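Local atomic coordinates of D-isomer specific 2-hydroxyacid dehydrogenase family protein (Desulfovibrio vulgaris, PDB entry 5TX7), a protein that probably interconverts D-2-hydroxyacids and the matching 2-oxoacids, using NAD as the coenzyme. Residues Ser93-Tyr98 / Met299-Ala304; Leu111-Leu114 / Thr118-His121; Thr159-Gly164 / Ser181-Asp186; Ala303-Ser308 / Pro314-Asn319. All blocks are in the same frame, centred on the assembly; numbering follows the deposited sequence.

Interaction 1: residues Ser93-Tyr98 / Met299-Ala304; sequences SNVPGY and MDSTAA
Val95 meets Ser301 and Thr302 without any flat group between them. The aromatic ring that lies close by, that of Tyr98, is turned so that Val95 O sits at its edge, in plane, while the ring itself leads away from residues 299-304, toward Thr75, Trp289 and, nearer the start of the same helix, Ala294. The contact is carried by the two methyls of Val95, which rest on one turn of helix 292-310. CG1, anti to the backbone N (chi1 -175°), comes up to Ser301 CB at 3.4 Å, and Ser301 OG stands 3.7 Å from Val95 CG1. The other methyl, CG2, reaches across to the next residue and lies 3.8 Å from Thr302 OG1, the valine and threonine side chains crossing at about a right angle. Backbones stay well apart, Val95 CA and Ser301 CA being 6.4 Å from each other.

Both hydroxyls bond back to carbonyls of their own helix, Thr302 OG1 to Leu298 O and Ser301 OG, beside its backbone N (chi1 -65°), only weakly to Thr297 O. In the D-2-hydroxyacid dehydrogenase fold this is a place near the interdomain hinge: the loop leaves strand 92-93 for helix 100-116 of the coenzyme half, and helix 292-310 brings the chain back to the substrate half. One turn on, Asn305 ND2 of the helix bonds Asn94 O. Between residues 93-98 and 299-304 themselves the contact is van der Waals, with no hydrogen bond across it: the methyls meet Ser301 CB and two hydroxyl oxygens whose hydrogen bonding is directed to the helix carbonyls.

Interaction 2: residues Leu111-Leu114 / Thr118-His121; sequences LLEL and TALH
Where helix 100-116 gives way to helix 118-126, the carboxylate of Glu113 faces the first turn of the second helix and meets Thr118 and Ala119. Ala119 N donates to Glu113 OE1 over 3.3 Å, almost straight at 174°, and the oxygen accepts with its syn lone pair, on the side of OE2. The same oxygen stands 3.0 Å from Thr118 OG1. OE2 lies against the same turn, 3.5 Å from Ala119 CB. Glu113 reaches these atoms by starting anti to its backbone N and then folding at chi2 (65°), which brings the carboxylate over toward the new helix.

A water ties the corner together: it donates to Glu113 OE1 at 2.7 Å, lies 2.6 Å from Thr118 OG1 in a hydrogen bond, and gives a weak bond to Leu112 O. OE1 thus accepts from both a main-chain N-H and a water. Such a carboxylate at the amino end of a helix would probably be favoured by the helix dipole.

The corner belongs to the dimer interface of the family, in which the helices around this point reach across to the partner, while leucines on the inner side of helix 100-116 pack against strand 231-235. Glu113 OE1 lies close to Glu113 OE1 of the second subunit, and Glu113 also packs on Thr118 of that subunit. Two like charges so near each other may raise the proton affinity of one of the carboxylates, although the amide and the water at OE1 would ease the repulsion.

Interaction 3: residues Thr159-Gly164 / Ser181-Asp186; sequences TGRRVG and SRFDPD
Arg161 lays its guanidinium flat over one face of the Phe183 ring, with 4.1 Å between the centre of the guanidinium and that of the ring and 22° between their planes. This is a cation-pi stack on the Rossmann-type coenzyme half: Arg161 directly follows Gly160, which fits the last glycine of a GxGxxG pattern, at the start of helix 158-169. Phe183 lies in the loop after strand 173-177. That strand is the second of the nucleotide-binding fold, and the region after it commonly lies near the adenosine end of the dinucleotide in such enzymes; here the stack bridges the first turn of helix 158-169 and the loop after strand 173-177.

The overlap is offset toward the rim of the ring. Arg161 CZ stands over the face, 23° off the ring normal, and Arg161 NE comes to 3.6 Å from Phe183 CD2. Farther back along the chain, Arg161 CD makes a CH-pi contact with the same ring, 4.2 Å from its centroid. The arginine can do both because its chain runs extended from CG to NE, so that methylene and guanidinium cross the phenyl group in one sweep. Phe183 meets it with CG anti to the backbone N (chi1 175°), and its ring also packs on Phe156. A weak hydrogen bond from Arg161 NE to Phe156 O may help to fix the rotation of the guanidinium.

Although partly open to solvent, the charged group is kept flat against carbon. At the rim of the guanidinium, in its plane, Ser181 OG lies 3.7 Å from Arg161 NH2.

Interaction 4: residues Ala303-Ser308 / Pro314-Asn319; sequences AANIRS and PVNVVN
Hydrogen bonding between Asn305 and Asn316 joins helix 292-310 to the chain that follows it. Asn316 ND2 donates to Asn305 OD1 at 3.2 Å, with an angle of 149° at the hydrogen. The donor lies in the plane of the Asn305 carbonyl, on a lone pair, but Asn305 OD1 lies somewhat out of the Asn316 amide plane, and the two amides are turned 72° to each other. The nitrogen of the Asn305 amide is engaged as well, giving hydrogen bonds to Asn94 O and Ser71 OG, so both ends of this buried side chain are held and its flip is fixed.

A second polar link runs through water: it donates to Asn305 O at 2.8 Å and accepts from Val315 N at 2.7 Å. Within the helix, Ser308 OG donates to Ala304 O at 2.9 Å; this carbonyl also takes the backbone N-H of Ser308, the two donors coming from opposite faces of its plane.

Packing is carried by Val315. Its CG1 sits between the backbone N and the carbonyl carbon (chi1 80°), which turns it to the helix, where it lies 3.3 Å from Asn305 OD1 and 3.8 Å from Ser308 OG. Pro314, just before it, runs close by the Ser308 carbonyl.

Asn316 has positive phi, in the left-handed region, and its backbone pairs with that of Asn94, while Val318 pairs with Val92. The arrangement is that of a carboxy-terminal chain which turns back from the last helix and lies along edge strand 92-93 of the parallel five-stranded, flavodoxin-like substrate half of the fold.

How the interactions relate
Interactions 1 and 4 use successive turns of helix 292-310, share Ala303 and Ala304, and have centres about 8 Å apart. They meet directly, with Ser93 OG 2.7 Å from Val315 O in a probable hydrogen bond and Asn94 packing on Val318. Interactions 2 and 3 belong to the coenzyme half and follow one another in sequence inside the loop that interaction 1 closes; their centres are about 27 Å apart. Interaction 2, at the dimer interface, lies across the chain from interaction 4, about 41 Å between centres. Interaction 3, beside the probable dinucleotide site, comes within about 7 Å, nearest atoms, of both interaction 1 and interaction 2.

Interaction 1: residues Ser93-Tyr98 / Met299-Ala304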
loop_
_atom_site.group_PDB
_atom_site.type_symbol
_atom_site.label_atom_id
_atom_site.label_comp_id
_atom_site.label_asym_id
_atom_site.label_seq_id
_atom_site.Cartn_x
_atom_site.Cartn_y
_atom_site.Cartn_z
ATOM N N SER A 93 6.088 -29.644 -16.290
ATOM C CA SER A 93 5.005 -28.994 -15.567
ATOM C C SER A 93 5.393 -27.583 -15.108
ATOM O O SER A 93 6.578 -27.314 -14.840
ATOM C CB SER A 93 4.600 -29.845 -14.365
ATOM O OG SER A 93 3.996 -31.056 -14.777
ATOM N N ASN A 94 4.391 -26.702 -15.012
ATOM C CA ASN A 94 4.571 -25.383 -14.375
ATOM C C ASN A 94 3.650 -25.244 -13.169
ATOM O O ASN A 94 3.025 -26.221 -12.763
ATOM C CB ASN A 94 4.375 -24.251 -15.404
ATOM C CG ASN A 94 2.933 -24.073 -15.834
ATOM O OD1 ASN A 94 2.052 -24.907 -15.553
ATOM N ND2 ASN A 94 2.686 -22.981 -16.539
ATOM N N VAL A 95 3.590 -24.044 -12.590
ATOM C CA VAL A 95 2.680 -23.738 -11.499
ATOM C C VAL A 95 1.917 -22.447 -11.809
ATOM O O VAL A 95 2.459 -21.349 -11.623
ATOM C CB VAL A 95 3.440 -23.544 -10.176
ATOM C CG1 VAL A 95 2.453 -23.348 -9.026
ATOM C CG2 VAL A 95 4.386 -24.716 -9.907
ATOM N N PRO A 96 0.668 -22.555 -12.289
ATOM C CA PRO A 96 -0.157 -21.346 -12.428
ATOM C C PRO A 96 -0.814 -20.936 -11.108
ATOM O O PRO A 96 -0.991 -21.772 -10.222
ATOM C CB PRO A 96 -1.211 -21.755 -13.462
ATOM C CG PRO A 96 -1.345 -23.231 -13.295
ATOM C CD PRO A 96 -0.030 -23.764 -12.758
ATOM N N GLY A 97 -1.129 -19.650 -10.971
ATOM C CA GLY A 97 -1.938 -19.151 -9.855
ATOM C C GLY A 97 -1.291 -18.927 -8.493
ATOM O O GLY A 97 -1.934 -18.372 -7.604
ATOM N N TYR A 98 -0.036 -19.329 -8.320
ATOM C CA TYR A 98 0.646 -19.213 -7.023
ATOM C C TYR A 98 0.768 -17.763 -6.513
ATOM O O TYR A 98 0.802 -17.539 -5.308
ATOM C CB TYR A 98 2.059 -19.853 -7.073
ATOM C CG TYR A 98 3.092 -19.030 -7.841
ATOM C CD1 TYR A 98 3.863 -18.061 -7.208
ATOM C CD2 TYR A 98 3.316 -19.268 -9.187
ATOM C CE1 TYR A 98 4.799 -17.313 -7.917
ATOM C CE2 TYR A 98 4.241 -18.541 -9.916
ATOM C CZ TYR A 98 4.978 -17.553 -9.275
ATOM O OH TYR A 98 5.892 -16.808 -9.983
ATOM N N MET A 299 6.122 -23.797 -3.657
ATOM C CA MET A 299 6.804 -24.989 -3.165
ATOM C C MET A 299 5.844 -26.167 -3.095
ATOM O O MET A 299 6.158 -27.237 -3.588
ATOM C CB MET A 299 7.410 -24.724 -1.784
ATOM C CG MET A 299 8.235 -25.875 -1.203
ATOM S SD MET A 299 9.817 -26.148 -2.014
ATOM C CE MET A 299 10.700 -24.670 -1.507
ATOM N N ASP A 300 4.681 -25.963 -2.463
ATOM C CA ASP A 300 3.664 -27.012 -2.322
ATOM C C ASP A 300 3.157 -27.528 -3.667
ATOM O O ASP A 300 3.030 -28.752 -3.851
ATOM C CB ASP A 300 2.470 -26.523 -1.509
ATOM C CG ASP A 300 2.743 -26.448 -0.003
ATOM O OD1 ASP A 300 3.528 -27.264 0.535
ATOM O OD2 ASP A 300 2.124 -25.566 0.659
ATOM N N SER A 301 2.879 -26.608 -4.596
ATOM C CA SER A 301 2.404 -26.975 -5.935
ATOM C C SER A 301 3.457 -27.733 -6.728
ATOM O O SER A 301 3.123 -28.638 -7.476
ATOM C CB SER A 301 1.963 -25.740 -6.730
ATOM O OG SER A 301 0.828 -25.114 -6.153
ATOM N N THR A 302 4.723 -27.361 -6.563
ATOM C CA THR A 302 5.838 -28.116 -7.130
ATOM C C THR A 302 5.921 -29.547 -6.540
ATOM O O THR A 302 6.164 -30.507 -7.284
ATOM C CB THR A 302 7.157 -27.361 -6.919
ATOM O OG1 THR A 302 7.047 -26.077 -7.560
ATOM C CG2 THR A 302 8.340 -28.118 -7.495
ATOM N N ALA A 303 5.711 -29.694 -5.231
ATOM C CA ALA A 303 5.652 -31.034 -4.622
ATOM C C ALA A 303 4.478 -31.853 -5.182
ATOM O O ALA A 303 4.626 -33.054 -5.457
ATOM C CB ALA A 303 5.557 -30.949 -3.110
ATOM N N ALA A 304 3.331 -31.190 -5.381
ATOM C CA ALA A 304 2.150 -31.833 -5.984
ATOM C C ALA A 304 2.401 -32.328 -7.395
ATOM O O ALA A 304 1.986 -33.438 -7.730
ATOM C CB ALA A 304 0.974 -30.876 -5.988
#

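Interaction 2: residues Leu111-Leu114 / Thr118-His121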
loop_
_atom_site.group_PDB
_atom_site.type_symbol
_atom_site.label_atom_id
_atom_site.label_comp_id
_atom_site.label_asym_id
_atom_site.label_seq_id
_atom_site.Cartn_x
_atom_site.Cartn_y
_atom_site.Cartn_z
ATOM N N LEU A 111 1.420 1.798 -6.462
ATOM C CA LEU A 111 0.486 2.901 -6.663
ATOM C C LEU A 111 0.348 3.813 -5.443
ATOM O O LEU A 111 0.277 5.032 -5.588
ATOM C CB LEU A 111 -0.874 2.353 -7.050
ATOM C CG LEU A 111 -2.017 3.341 -7.276
ATOM C CD1 LEU A 111 -1.612 4.286 -8.396
ATOM C CD2 LEU A 111 -3.286 2.591 -7.598
ATOM N N LEU A 112 0.282 3.230 -4.253
ATOM C CA LEU A 112 0.152 4.007 -3.026
ATOM C C LEU A 112 1.426 4.721 -2.626
ATOM O O LEU A 112 1.353 5.795 -2.017
ATOM C CB LEU A 112 -0.350 3.143 -1.864
ATOM C CG LEU A 112 -1.826 2.776 -1.951
ATOM C CD1 LEU A 112 -2.150 1.719 -0.903
ATOM C CD2 LEU A 112 -2.694 3.999 -1.761
ATOM N N GLU A 113 2.577 4.154 -2.971
ATOM C CA GLU A 113 3.828 4.873 -2.785
ATOM C C GLU A 113 3.885 6.054 -3.733
ATOM O O GLU A 113 4.402 7.092 -3.334
ATOM C CB GLU A 113 5.057 3.965 -2.914
ATOM C CG GLU A 113 6.418 4.656 -2.737
ATOM C CD GLU A 113 6.731 5.251 -1.366
ATOM O OE1 GLU A 113 6.109 4.873 -0.331
ATOM O OE2 GLU A 113 7.663 6.114 -1.340
ATOM N N LEU A 114 3.373 5.927 -4.952
ATOM C CA LEU A 114 3.308 7.095 -5.845
ATOM C C LEU A 114 2.312 8.160 -5.297
ATOM O O LEU A 114 2.552 9.358 -5.423
ATOM C CB LEU A 114 2.931 6.694 -7.266
ATOM C CG LEU A 114 3.961 5.846 -8.032
ATOM C CD1 LEU A 114 3.358 5.063 -9.195
ATOM C CD2 LEU A 114 5.098 6.712 -8.551
ATOM N N THR A 118 5.121 7.450 1.204
ATOM C CA THR A 118 5.354 7.268 2.651
ATOM C C THR A 118 6.818 7.163 2.964
ATOM O O THR A 118 7.278 7.738 3.938
ATOM C CB THR A 118 4.676 6.035 3.243
ATOM O OG1 THR A 118 5.082 4.878 2.514
ATOM C CG2 THR A 118 3.159 6.199 3.212
ATOM N N ALA A 119 7.550 6.431 2.141
ATOM C CA ALA A 119 8.986 6.218 2.354
ATOM C C ALA A 119 9.808 7.490 2.174
ATOM O O ALA A 119 10.810 7.684 2.871
ATOM C CB ALA A 119 9.504 5.126 1.427
ATOM N N LEU A 120 9.408 8.337 1.235
ATOM C CA LEU A 120 10.018 9.664 1.104
ATOM C C LEU A 120 9.860 10.463 2.403
ATOM O O LEU A 120 10.831 10.922 2.963
ATOM C CB LEU A 120 9.430 10.438 -0.074
ATOM C CG LEU A 120 9.859 11.903 -0.211
ATOM C CD1 LEU A 120 11.367 12.013 -0.378
ATOM C CD2 LEU A 120 9.153 12.571 -1.383
ATOM N N HIS A 121 8.641 10.591 2.898
ATOM C CA HIS A 121 8.401 11.358 4.126
ATOM C C HIS A 121 9.077 10.778 5.370
ATOM O O HIS A 121 9.473 11.529 6.273
ATOM C CB HIS A 121 6.914 11.533 4.372
ATOM C CG HIS A 121 6.258 12.392 3.350
ATOM N ND1 HIS A 121 5.642 11.867 2.240
ATOM C CD2 HIS A 121 6.146 13.737 3.241
ATOM C CE1 HIS A 121 5.164 12.844 1.500
ATOM N NE2 HIS A 121 5.454 13.989 2.084
HETATM O O HOH W 1 3.530 4.874 0.468
#

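Interaction 3: residues Thr159-Gly164 / Ser181-Asp186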
loop_
_atom_site.group_PDB
_atom_site.type_symbol
_atom_site.label_atom_id
_atom_site.label_comp_id
_atom_site.label_asym_id
_atom_site.label_seq_id
_atom_site.Cartn_x
_atom_site.Cartn_y
_atom_site.Cartn_z
ATOM N N THR A 159 -5.299 -12.284 -11.758
ATOM C CA THR A 159 -4.587 -11.177 -11.121
ATOM C C THR A 159 -5.345 -9.865 -11.354
ATOM O O THR A 159 -5.673 -9.149 -10.411
ATOM C CB THR A 159 -3.145 -11.081 -11.644
ATOM O OG1 THR A 159 -2.469 -12.300 -11.391
ATOM C CG2 THR A 159 -2.382 -10.012 -10.946
ATOM N N GLY A 160 -5.633 -9.597 -12.622
ATOM C CA GLY A 160 -6.502 -8.505 -13.033
ATOM C C GLY A 160 -7.793 -8.417 -12.234
ATOM O O GLY A 160 -8.153 -7.359 -11.772
ATOM N N ARG A 161 -8.473 -9.530 -12.054
ATOM C CA ARG A 161 -9.720 -9.548 -11.280
ATOM C C ARG A 161 -9.501 -9.196 -9.828
ATOM O O ARG A 161 -10.335 -8.510 -9.230
ATOM C CB ARG A 161 -10.371 -10.924 -11.335
ATOM C CG ARG A 161 -10.965 -11.246 -12.690
ATOM C CD ARG A 161 -11.209 -12.731 -12.798
ATOM N NE ARG A 161 -11.524 -13.143 -14.157
ATOM C CZ ARG A 161 -11.774 -14.401 -14.509
ATOM N NH1 ARG A 161 -11.726 -15.380 -13.600
ATOM N NH2 ARG A 161 -12.061 -14.694 -15.774
ATOM N N ARG A 162 -8.386 -9.681 -9.264
ATOM C CA ARG A 162 -7.978 -9.343 -7.889
ATOM C C ARG A 162 -7.708 -7.846 -7.780
ATOM O O ARG A 162 -8.191 -7.182 -6.863
ATOM C CB ARG A 162 -6.738 -10.142 -7.489
ATOM C CG ARG A 162 -6.435 -10.188 -6.019
ATOM C CD ARG A 162 -7.433 -11.088 -5.329
ATOM N NE ARG A 162 -8.281 -10.296 -4.491
ATOM C CZ ARG A 162 -9.445 -10.715 -4.008
ATOM N NH1 ARG A 162 -10.169 -9.893 -3.259
ATOM N NH2 ARG A 162 -9.904 -11.953 -4.239
ATOM N N VAL A 163 -6.964 -7.301 -8.740
ATOM C CA VAL A 163 -6.718 -5.878 -8.754
ATOM C C VAL A 163 -8.043 -5.104 -8.777
ATOM O O VAL A 163 -8.188 -4.096 -8.082
ATOM C CB VAL A 163 -5.802 -5.470 -9.921
ATOM C CG1 VAL A 163 -5.817 -3.962 -10.133
ATOM C CG2 VAL A 163 -4.387 -5.942 -9.669
ATOM N N GLY A 164 -9.006 -5.581 -9.555
ATOM C CA GLY A 164 -10.308 -4.934 -9.645
ATOM C C GLY A 164 -11.082 -4.962 -8.337
ATOM O O GLY A 164 -11.673 -3.961 -7.949
ATOM N N SER A 181 -12.098 -13.212 -21.941
ATOM C CA SER A 181 -13.240 -13.557 -21.082
ATOM C C SER A 181 -14.259 -12.418 -20.883
ATOM O O SER A 181 -13.891 -11.291 -20.542
ATOM C CB SER A 181 -12.716 -14.002 -19.708
ATOM O OG SER A 181 -12.035 -12.934 -19.034
ATOM N N ARG A 182 -15.541 -12.746 -21.038
ATOM C CA ARG A 182 -16.644 -11.876 -20.606
ATOM C C ARG A 182 -17.034 -12.272 -19.169
ATOM O O ARG A 182 -18.101 -12.840 -18.943
ATOM C CB ARG A 182 -17.837 -11.998 -21.568
ATOM N N PHE A 183 -16.149 -11.983 -18.212
ATOM C CA PHE A 183 -16.378 -12.271 -16.791
ATOM C C PHE A 183 -16.958 -11.031 -16.136
ATOM O O PHE A 183 -16.333 -9.975 -16.174
ATOM C CB PHE A 183 -15.062 -12.646 -16.071
ATOM C CG PHE A 183 -15.222 -12.834 -14.582
ATOM C CD1 PHE A 183 -15.780 -14.009 -14.071
ATOM C CD2 PHE A 183 -14.846 -11.831 -13.685
ATOM C CE1 PHE A 183 -15.977 -14.171 -12.701
ATOM C CE2 PHE A 183 -15.012 -12.000 -12.315
ATOM C CZ PHE A 183 -15.588 -13.167 -11.824
ATOM N N ASP A 184 -18.133 -11.172 -15.524
ATOM C CA ASP A 184 -18.786 -10.072 -14.810
ATOM C C ASP A 184 -18.610 -10.253 -13.294
ATOM O O ASP A 184 -19.143 -11.206 -12.727
ATOM C CB ASP A 184 -20.273 -10.013 -15.171
ATOM C CG ASP A 184 -20.994 -8.827 -14.523
ATOM O OD1 ASP A 184 -20.458 -7.698 -14.567
ATOM O OD2 ASP A 184 -22.112 -9.032 -13.979
ATOM N N PRO A 185 -17.852 -9.348 -12.635
ATOM C CA PRO A 185 -17.687 -9.439 -11.185
ATOM C C PRO A 185 -18.894 -8.915 -10.424
ATOM O O PRO A 185 -19.778 -8.280 -11.011
ATOM C CB PRO A 185 -16.472 -8.567 -10.916
ATOM C CG PRO A 185 -16.503 -7.557 -11.991
ATOM C CD PRO A 185 -17.122 -8.195 -13.187
ATOM N N ASP A 186 -18.919 -9.179 -9.121
ATOM C CA ASP A 186 -20.060 -8.826 -8.277
ATOM C C ASP A 186 -19.789 -7.521 -7.518
ATOM O O ASP A 186 -19.833 -7.489 -6.278
ATOM C CB ASP A 186 -20.387 -9.986 -7.311
#

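Interaction 4: residues Ala303-Ser308 / Pro314-Asn319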
loop_
_atom_site.group_PDB
_atom_site.type_symbol
_atom_site.label_atom_id
_atom_site.label_comp_id
_atom_site.label_asym_id
_atom_site.label_seq_id
_atom_site.Cartn_x
_atom_site.Cartn_y
_atom_site.Cartn_z
ATOM N N ALA A 303 5.711 -29.694 -5.231
ATOM C CA ALA A 303 5.652 -31.034 -4.622
ATOM C C ALA A 303 4.478 -31.853 -5.182
ATOM O O ALA A 303 4.626 -33.054 -5.457
ATOM C CB ALA A 303 5.557 -30.949 -3.110
ATOM N N ALA A 304 3.331 -31.190 -5.381
ATOM C CA ALA A 304 2.150 -31.833 -5.984
ATOM C C ALA A 304 2.401 -32.328 -7.395
ATOM O O ALA A 304 1.986 -33.438 -7.730
ATOM C CB ALA A 304 0.974 -30.876 -5.988
ATOM N N ASN A 305 3.070 -31.494 -8.210
ATOM C CA ASN A 305 3.485 -31.853 -9.573
ATOM C C ASN A 305 4.373 -33.106 -9.589
ATOM O O ASN A 305 4.172 -34.007 -10.399
ATOM C CB ASN A 305 4.278 -30.696 -10.235
ATOM C CG ASN A 305 3.406 -29.500 -10.645
ATOM O OD1 ASN A 305 2.191 -29.514 -10.507
ATOM N ND2 ASN A 305 4.044 -28.463 -11.170
ATOM N N ILE A 306 5.365 -33.144 -8.699
ATOM C CA ILE A 306 6.302 -34.276 -8.592
ATOM C C ILE A 306 5.580 -35.524 -8.091
ATOM O O ILE A 306 5.802 -36.613 -8.616
ATOM C CB ILE A 306 7.491 -33.955 -7.655
ATOM C CG1 ILE A 306 8.346 -32.816 -8.216
ATOM C CG2 ILE A 306 8.370 -35.182 -7.439
ATOM C CD1 ILE A 306 9.247 -32.168 -7.173
ATOM N N ARG A 307 4.734 -35.359 -7.074
ATOM C CA ARG A 307 3.917 -36.457 -6.514
ATOM C C ARG A 307 3.057 -37.077 -7.616
ATOM O O ARG A 307 3.029 -38.306 -7.774
ATOM C CB ARG A 307 3.048 -35.954 -5.354
ATOM C CG ARG A 307 2.572 -37.021 -4.375
ATOM C CD ARG A 307 1.823 -36.459 -3.153
ATOM N NE ARG A 307 2.579 -35.396 -2.452
ATOM C CZ ARG A 307 2.293 -34.076 -2.440
ATOM N NH1 ARG A 307 1.221 -33.560 -3.064
ATOM N NH2 ARG A 307 3.089 -33.245 -1.769
ATOM N N SER A 308 2.403 -36.220 -8.406
ATOM C CA SER A 308 1.577 -36.662 -9.534
ATOM C C SER A 308 2.365 -37.383 -10.624
ATOM O O SER A 308 1.891 -38.375 -11.192
ATOM C CB SER A 308 0.848 -35.486 -10.154
ATOM O OG SER A 308 -0.040 -34.914 -9.222
ATOM N N PRO A 314 0.637 -37.072 -14.482
ATOM C CA PRO A 314 1.259 -35.765 -14.265
ATOM C C PRO A 314 0.301 -34.593 -14.467
ATOM O O PRO A 314 -0.499 -34.600 -15.392
ATOM C CB PRO A 314 2.392 -35.718 -15.309
ATOM C CG PRO A 314 2.361 -37.000 -16.045
ATOM C CD PRO A 314 1.020 -37.613 -15.797
ATOM N N VAL A 315 0.409 -33.590 -13.609
ATOM C CA VAL A 315 -0.513 -32.466 -13.591
ATOM C C VAL A 315 0.180 -31.194 -14.078
ATOM O O VAL A 315 1.404 -31.121 -14.053
ATOM C CB VAL A 315 -1.126 -32.349 -12.174
ATOM C CG1 VAL A 315 -0.212 -31.650 -11.168
ATOM C CG2 VAL A 315 -2.487 -31.704 -12.253
ATOM N N ASN A 316 -0.595 -30.221 -14.553
ATOM C CA ASN A 316 -0.079 -28.931 -15.072
ATOM C C ASN A 316 0.935 -29.103 -16.209
ATOM O O ASN A 316 1.887 -28.353 -16.319
ATOM C CB ASN A 316 0.530 -28.084 -13.948
ATOM C CG ASN A 316 -0.490 -27.629 -12.925
ATOM O OD1 ASN A 316 -1.612 -27.262 -13.273
ATOM N ND2 ASN A 316 -0.093 -27.610 -11.655
ATOM N N VAL A 317 0.703 -30.083 -17.073
ATOM C CA VAL A 317 1.649 -30.391 -18.130
ATOM C C VAL A 317 1.504 -29.317 -19.214
ATOM O O VAL A 317 0.390 -29.090 -19.717
ATOM C CB VAL A 317 1.417 -31.811 -18.680
ATOM C CG1 VAL A 317 2.384 -32.138 -19.804
ATOM C CG2 VAL A 317 1.599 -32.829 -17.576
ATOM N N VAL A 318 2.612 -28.658 -19.558
ATOM C CA VAL A 318 2.601 -27.601 -20.592
ATOM C C VAL A 318 3.062 -28.064 -21.988
ATOM O O VAL A 318 3.044 -27.263 -22.931
ATOM C CB VAL A 318 3.392 -26.325 -20.164
ATOM C CG1 VAL A 318 2.846 -25.776 -18.858
ATOM C CG2 VAL A 318 4.896 -26.575 -20.031
ATOM N N ASN A 319 3.443 -29.343 -22.127
ATOM C CA ASN A 319 3.880 -29.892 -23.408
ATOM C C ASN A 319 3.179 -31.209 -23.784
ATOM O O ASN A 319 3.784 -32.102 -24.387
ATOM C CB ASN A 319 5.403 -30.036 -23.398
ATOM C CG ASN A 319 5.893 -31.132 -22.463
ATOM O OD1 ASN A 319 5.186 -31.560 -21.558
ATOM N ND2 ASN A 319 7.109 -31.606 -22.695
HETATM O O HOH W 2 2.971 -33.308 -12.810
#